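Local coordinates for protein telomerase reverse transcriptase (Takifugu rubripes, PDB 4LMO) that extends chromosome ends as the catalytic subunit of telomerase, copying an RNA template into telomeric repeats, and is represented here by its RNA-binding domain, at residues K28-A32 with E33-K37; F48-G51 with V52-N56. One frame throughout, in Å; residues are numbered along the deposited sequence.

Contact 1: K28-A32 with E33-K37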
ATOM      1  N   LYS A  28     -10.737   6.668   8.100  1.00 44.84           N
ATOM      2  CA  LYS A  28     -10.862   7.422   9.338  1.00 46.00           C
ATOM      3  C   LYS A  28     -11.004   6.490  10.539  1.00 45.60           C
ATOM      4  O   LYS A  28     -11.564   5.399  10.422  1.00 44.87           O
ATOM      5  CB  LYS A  28     -12.054   8.381   9.258  1.00 47.62           C
ATOM      6  CG  LYS A  28     -11.860   9.519   8.265  1.00 48.46           C
ATOM      7  CD  LYS A  28     -12.964  10.556   8.380  1.00 50.30           C
ATOM      8  CE  LYS A  28     -12.564  11.856   7.697  1.00 51.17           C
ATOM      9  NZ  LYS A  28     -13.617  12.901   7.821  1.00 52.24           N
ATOM     10  N   LYS A  29     -10.474   6.919  11.682  1.00 46.38           N
ATOM     11  CA  LYS A  29     -10.668   6.195  12.935  1.00 47.37           C
ATOM     12  C   LYS A  29     -12.049   6.503  13.500  1.00 49.61           C
ATOM     13  O   LYS A  29     -12.487   7.657  13.506  1.00 50.44           O
ATOM     14  CB  LYS A  29      -9.579   6.542  13.956  1.00 47.01           C
ATOM     15  CG  LYS A  29      -9.798   5.914  15.327  1.00 46.93           C
ATOM     16  CD  LYS A  29      -8.554   5.968  16.196  1.00 46.61           C
ATOM     17  CE  LYS A  29      -8.878   5.696  17.659  1.00 47.35           C
ATOM     18  NZ  LYS A  29      -9.446   4.338  17.895  1.00 47.69           N
ATOM     19  N   LYS A  30     -12.728   5.460  13.968  1.00 51.41           N
ATOM     20  CA  LYS A  30     -14.048   5.603  14.565  1.00 54.12           C
ATOM     21  C   LYS A  30     -13.951   6.010  16.034  1.00 56.03           C
ATOM     22  O   LYS A  30     -13.424   5.265  16.865  1.00 55.55           O
ATOM     23  CB  LYS A  30     -14.861   4.314  14.404  1.00 54.15           C
ATOM     24  CG  LYS A  30     -16.280   4.411  14.937  1.00 55.80           C
ATOM     25  CD  LYS A  30     -17.211   3.425  14.251  1.00 55.95           C
ATOM     26  CE  LYS A  30     -18.663   3.707  14.606  1.00 57.53           C
ATOM     27  NZ  LYS A  30     -19.089   5.085  14.225  1.00 58.57           N
ATOM     28  N   THR A  31     -14.447   7.208  16.331  1.00 58.72           N
ATOM     29  CA  THR A  31     -14.614   7.673  17.705  1.00 61.03           C
ATOM     30  C   THR A  31     -16.016   7.287  18.183  1.00 63.30           C
ATOM     31  O   THR A  31     -16.800   6.717  17.417  1.00 63.30           O
ATOM     32  CB  THR A  31     -14.415   9.200  17.820  1.00 61.69           C
ATOM     33  OG1 THR A  31     -15.288   9.872  16.902  1.00 62.41           O
ATOM     34  CG2 THR A  31     -12.971   9.584  17.517  1.00 60.56           C
ATOM     35  N   ALA A  32     -16.328   7.593  19.441  1.00 65.32           N
ATOM     36  CA  ALA A  32     -17.641   7.280  20.011  1.00 67.30           C
ATOM     37  C   ALA A  32     -18.795   7.949  19.256  1.00 68.92           C
ATOM     38  O   ALA A  32     -19.841   7.334  19.043  1.00 69.66           O
ATOM     39  CB  ALA A  32     -17.684   7.649  21.487  1.00 67.57           C
ATOM     40  N   GLU A  33     -18.588   9.198  18.842  1.00 69.90           N
ATOM     41  CA  GLU A  33     -19.643   9.991  18.202  1.00 71.13           C
ATOM     42  C   GLU A  33     -19.579  10.020  16.671  1.00 70.13           C
ATOM     43  O   GLU A  33     -20.564  10.368  16.014  1.00 70.53           O
ATOM     44  CB  GLU A  33     -19.664  11.416  18.766  1.00 73.77           C
ATOM     45  CG  GLU A  33     -20.018  11.487  20.246  1.00 76.29           C
ATOM     46  CD  GLU A  33     -20.498  12.860  20.691  1.00 79.10           C
ATOM     47  OE1 GLU A  33     -20.750  13.730  19.829  1.00 80.22           O
ATOM     48  OE2 GLU A  33     -20.630  13.066  21.916  1.00 80.56           O
ATOM     49  N   GLY A  34     -18.429   9.655  16.106  1.00 68.33           N
ATOM     50  CA  GLY A  34     -18.263   9.643  14.654  1.00 66.55           C
ATOM     51  C   GLY A  34     -16.898   9.194  14.169  1.00 64.56           C
ATOM     52  O   GLY A  34     -16.458   8.079  14.460  1.00 63.28           O
ATOM     53  N   PHE A  35     -16.232  10.072  13.420  1.00 63.63           N
ATOM     54  CA  PHE A  35     -14.960   9.751  12.773  1.00 61.39           C
ATOM     55  C   PHE A  35     -13.951  10.891  12.843  1.00 60.55           C
ATOM     56  O   PHE A  35     -14.320  12.057  12.999  1.00 61.90           O
ATOM     57  CB  PHE A  35     -15.190   9.346  11.311  1.00 61.39           C
ATOM     58  CG  PHE A  35     -16.100   8.165  11.155  1.00 62.16           C
ATOM     59  CD1 PHE A  35     -15.629   6.876  11.381  1.00 61.59           C
ATOM     60  CD2 PHE A  35     -17.434   8.343  10.806  1.00 63.13           C
ATOM     61  CE1 PHE A  35     -16.471   5.786  11.256  1.00 62.12           C
ATOM     62  CE2 PHE A  35     -18.282   7.256  10.677  1.00 63.76           C
ATOM     63  CZ  PHE A  35     -17.800   5.978  10.909  1.00 63.36           C
ATOM     64  N   ARG A  36     -12.672  10.536  12.728  1.00 58.02           N
ATOM     65  CA  ARG A  36     -11.587  11.512  12.695  1.00 56.80           C
ATOM     66  C   ARG A  36     -10.422  11.052  11.817  1.00 55.45           C
ATOM     67  O   ARG A  36     -10.207   9.851  11.625  1.00 54.02           O
ATOM     68  CB  ARG A  36     -11.099  11.847  14.112  1.00 56.16           C
ATOM     69  CG  ARG A  36     -10.419  10.708  14.858  1.00 54.13           C
ATOM     70  CD  ARG A  36      -9.703  11.233  16.092  1.00 54.20           C
ATOM     71  NE  ARG A  36      -8.982  10.189  16.819  1.00 53.25           N
ATOM     72  CZ  ARG A  36      -7.728   9.820  16.570  1.00 51.63           C
ATOM     73  NH1 ARG A  36      -7.033  10.398  15.599  1.00 51.37           N
ATOM     74  NH2 ARG A  36      -7.166   8.864  17.295  1.00 50.43           N
ATOM     75  N   LYS A  37      -9.683  12.028  11.290  1.00 55.25           N
ATOM     76  CA  LYS A  37      -8.473  11.795  10.504  1.00 54.04           C
ATOM     77  C   LYS A  37      -7.464  11.019  11.348  1.00 52.69           C
ATOM     78  O   LYS A  37      -7.430  11.184  12.570  1.00 53.87           O
ATOM     79  CB  LYS A  37      -7.868  13.144  10.109  1.00 55.44           C
ATOM     80  CG  LYS A  37      -7.261  13.206   8.719  1.00 56.57           C
ATOM     81  CD  LYS A  37      -8.165  13.950   7.745  1.00 58.09           C
ATOM     82  CE  LYS A  37      -7.404  14.342   6.488  1.00 59.01           C
ATOM     83  NZ  LYS A  37      -8.141  15.344   5.668  1.00 60.62           N
TER

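Contact 2: F48-G51 with V52-N56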
ATOM      1  N   PHE A  48       2.080  -1.776  14.457  1.00 27.23           N
ATOM      2  CA  PHE A  48       2.814  -2.537  15.477  1.00 27.70           C
ATOM      3  C   PHE A  48       1.992  -3.156  16.603  1.00 28.75           C
ATOM      4  O   PHE A  48       2.467  -4.083  17.263  1.00 29.19           O
ATOM      5  CB  PHE A  48       3.927  -1.680  16.091  1.00 27.00           C
ATOM      6  CG  PHE A  48       4.916  -1.160  15.091  1.00 26.33           C
ATOM      7  CD1 PHE A  48       5.809  -2.022  14.456  1.00 25.75           C
ATOM      8  CD2 PHE A  48       4.967   0.196  14.791  1.00 26.20           C
ATOM      9  CE1 PHE A  48       6.723  -1.541  13.530  1.00 25.24           C
ATOM     10  CE2 PHE A  48       5.882   0.682  13.868  1.00 26.09           C
ATOM     11  CZ  PHE A  48       6.762  -0.188  13.239  1.00 25.66           C
ATOM     12  N   PHE A  49       0.780  -2.651  16.830  1.00 29.52           N
ATOM     13  CA  PHE A  49      -0.006  -3.054  18.000  1.00 30.11           C
ATOM     14  C   PHE A  49      -1.313  -3.772  17.643  1.00 30.76           C
ATOM     15  O   PHE A  49      -1.306  -4.987  17.418  1.00 31.01           O
ATOM     16  CB  PHE A  49      -0.229  -1.859  18.941  1.00 30.83           C
ATOM     17  CG  PHE A  49       1.045  -1.307  19.534  1.00 31.05           C
ATOM     18  CD1 PHE A  49       1.526  -1.780  20.753  1.00 31.23           C
ATOM     19  CD2 PHE A  49       1.772  -0.321  18.868  1.00 31.06           C
ATOM     20  CE1 PHE A  49       2.700  -1.278  21.298  1.00 31.62           C
ATOM     21  CE2 PHE A  49       2.949   0.183  19.408  1.00 31.74           C
ATOM     22  CZ  PHE A  49       3.414  -0.297  20.625  1.00 31.60           C
ATOM     23  N   GLU A  50      -2.421  -3.035  17.582  1.00 31.11           N
ATOM     24  CA  GLU A  50      -3.738  -3.636  17.342  1.00 31.48           C
ATOM     25  C   GLU A  50      -3.953  -4.175  15.927  1.00 30.98           C
ATOM     26  O   GLU A  50      -4.694  -5.142  15.739  1.00 31.07           O
ATOM     27  CB  GLU A  50      -4.865  -2.657  17.689  1.00 32.35           C
ATOM     28  CG  GLU A  50      -5.168  -2.544  19.175  1.00 33.44           C
ATOM     29  CD  GLU A  50      -4.331  -1.490  19.875  1.00 34.25           C
ATOM     30  OE1 GLU A  50      -3.409  -0.935  19.243  1.00 34.08           O
ATOM     31  OE2 GLU A  50      -4.591  -1.212  21.064  1.00 35.27           O
ATOM     32  N   GLY A  51      -3.311  -3.552  14.944  1.00 30.20           N
ATOM     33  CA  GLY A  51      -3.567  -3.867  13.542  1.00 29.77           C
ATOM     34  C   GLY A  51      -4.590  -2.914  12.955  1.00 29.97           C
ATOM     35  O   GLY A  51      -4.892  -1.882  13.556  1.00 30.39           O
ATOM     36  N   VAL A  52      -5.132  -3.263  11.787  1.00 29.70           N
ATOM     37  CA  VAL A  52      -6.103  -2.410  11.082  1.00 30.25           C
ATOM     38  C   VAL A  52      -7.399  -2.149  11.857  1.00 31.26           C
ATOM     39  O   VAL A  52      -8.024  -1.100  11.685  1.00 31.91           O
ATOM     40  CB  VAL A  52      -6.452  -2.941   9.666  1.00 30.10           C
ATOM     41  CG1 VAL A  52      -5.290  -2.725   8.711  1.00 29.85           C
ATOM     42  CG2 VAL A  52      -6.853  -4.410   9.698  1.00 29.85           C
ATOM     43  N   LEU A  53      -7.788  -3.092  12.715  1.00 31.61           N
ATOM     44  CA  LEU A  53      -9.047  -3.000  13.464  1.00 32.60           C
ATOM     45  C   LEU A  53      -9.014  -1.939  14.566  1.00 33.28           C
ATOM     46  O   LEU A  53     -10.044  -1.631  15.175  1.00 33.81           O
ATOM     47  CB  LEU A  53      -9.459  -4.365  14.026  1.00 32.50           C
ATOM     48  CG  LEU A  53      -9.807  -5.448  12.994  1.00 32.61           C
ATOM     49  CD1 LEU A  53      -9.949  -6.813  13.656  1.00 32.04           C
ATOM     50  CD2 LEU A  53     -11.066  -5.090  12.214  1.00 32.92           C
ATOM     51  N   TYR A  54      -7.827  -1.385  14.805  1.00 33.17           N
ATOM     52  CA  TYR A  54      -7.665  -0.230  15.678  1.00 33.74           C
ATOM     53  C   TYR A  54      -8.561   0.919  15.209  1.00 34.41           C
ATOM     54  O   TYR A  54      -9.085   1.677  16.027  1.00 35.14           O
ATOM     55  CB  TYR A  54      -6.194   0.203  15.718  1.00 33.72           C
ATOM     56  CG  TYR A  54      -5.954   1.523  16.411  1.00 34.71           C
ATOM     57  CD1 TYR A  54      -5.896   1.604  17.802  1.00 35.61           C
ATOM     58  CD2 TYR A  54      -5.792   2.694  15.674  1.00 35.26           C
ATOM     59  CE1 TYR A  54      -5.685   2.819  18.439  1.00 36.13           C
ATOM     60  CE2 TYR A  54      -5.580   3.911  16.300  1.00 36.26           C
ATOM     61  CZ  TYR A  54      -5.526   3.968  17.681  1.00 36.74           C
ATOM     62  OH  TYR A  54      -5.315   5.179  18.297  1.00 38.05           O
ATOM     63  N   LEU A  55      -8.740   1.027  13.893  1.00 34.29           N
ATOM     64  CA  LEU A  55      -9.619   2.029  13.288  1.00 35.56           C
ATOM     65  C   LEU A  55     -11.089   1.821  13.656  1.00 36.81           C
ATOM     66  O   LEU A  55     -11.892   2.756  13.594  1.00 37.18           O
ATOM     67  CB  LEU A  55      -9.455   2.038  11.762  1.00 35.14           C
ATOM     68  CG  LEU A  55      -8.114   2.521  11.193  1.00 34.81           C
ATOM     69  CD1 LEU A  55      -8.015   2.261   9.697  1.00 34.05           C
ATOM     70  CD2 LEU A  55      -7.904   3.995  11.490  1.00 35.63           C
ATOM     71  N   ASN A  56     -11.429   0.597  14.048  1.00 37.70           N
ATOM     72  CA  ASN A  56     -12.804   0.236  14.385  1.00 38.75           C
ATOM     73  C   ASN A  56     -13.058   0.127  15.888  1.00 38.84           C
ATOM     74  O   ASN A  56     -14.152  -0.252  16.313  1.00 39.73           O
ATOM     75  CB  ASN A  56     -13.195  -1.055  13.668  1.00 39.33           C
ATOM     76  CG  ASN A  56     -13.189  -0.902  12.160  1.00 39.74           C
ATOM     77  OD1 ASN A  56     -14.018  -0.189  11.593  1.00 40.68           O
ATOM     78  ND2 ASN A  56     -12.247  -1.569  11.504  1.00 39.91           N
TER
HETATM   79  O   HOH W   1      -6.487  -5.474  13.511  1.00 33.62           O

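Contact 1: K28-A32 with E33-K37
Lys29 and Arg36 face each other as the hydrogen-bonded pair of an antiparallel hairpin, with Lys29 N reaching Arg36 O at 2.9 Å and Arg36 N returning to Lys29 O, in the plane of that carbonyl. Their side chains leave on the same face and run side by side. Traced outward, the Arg36 side chain starts at CB, which turns CG between the backbone N and the carbonyl carbon (chi1 67°); there CG meets Lys29 O and the methyl CG2 of Thr31, and CD meets the same methyl, 3.9 Å away. The chain is extended from CG to NE, and the guanidinium that follows has Lys29 CG over one face and Thr31 CG2 at its edge. At the tip, NH2 lies 3.4 Å from Lys29 CD, so methylenes rather than ammonium meet the arginine, while NH1 forms a salt bridge with Asp42.

The hairpin joins strands 29-30 and 35-36, and Thr31 and Gly34 close its turn. Thr31 N donates to Gly34 O, from above the carbonyl plane. With chi1 at 54°, Thr31 OG1 sits between its own N and carbonyl carbon, where it accepts a hydrogen bond from Gly34 N, 3.2 Å away. Replacing Thr31 by alanine removes both OG1 and CG2, which is likely to leave Gly34 N without this acceptor and one edge of the Arg36 guanidinium without its methyl neighbour. Gly34, with psi at -121°, has backbone angles that other residues seldom adopt, which suits glycine.

On the other face, Lys30 and Phe35 form the non-hydrogen-bonded pair. Lys30 CB lies 3.8 Å from Phe35 CE1, and its chain bends at the last torsion to put NZ obliquely by CZ, 3.7 Å away.

Contact 2: F48-G51 with V52-N56
Tyr54 N donates to Gly51 O, the backbone hydrogen bond that joins the two segments, at 3.2 Å and 158°; the donor stands above the carbonyl plane. Within the 3-10 turn of 52-56, Leu55 N and Asn56 N repeat the same three-residue step, to Val52 O and Leu53 O. A water extends the polar set: it donates to Glu50 O at 2.9 Å and accepts from Leu53 N, bridging the loop to the first turn.

Van der Waals contact falls to Glu50 and Tyr54. Their CB atoms meet at 3.7 Å, and Tyr54 CB also rests 3.3 Å from Gly51 O. The Glu50 chain bends at its second torsion, which brings its carboxylate back by the ring, with OE1 3.8 Å from Tyr54 CD1 in an oblique approach and the two planes 43° apart.

Gly51 has positive phi (95°), and there a CB would be jammed against the carbonyl oxygen of Glu50, which calls for glycine.

Both polar tips are engaged beyond the turn, Glu50 OE2 by Arg45 and Arg60 N, and Tyr54 OH by Asp42. The carboxylate is therefore probably kept ionised by its arginine, and the tyrosine ring is held at both ends.

Contact 1 precedes contact 2 along the chain; helix 40-48 follows contact 1 and its last residue opens contact 2. Their centres lie 14 Å apart on the same side of the chain's centre. Both are surface features of the RNA-binding domain, and they touch directly: Lys30 N lies 2.9 Å from Leu55 O, a probable hydrogen bond, and the side chain of Leu55 packs on Lys29. Lys29 also makes a cation-pi contact with Tyr54. Asp42, on helix 40-48, serves both, taking Arg36 of the hairpin and Tyr54 of the turn. The hairpin and the 3-10 segment are thus held against each other and, through Asp42, to helix 40-48 on the surface of this half-helical domain.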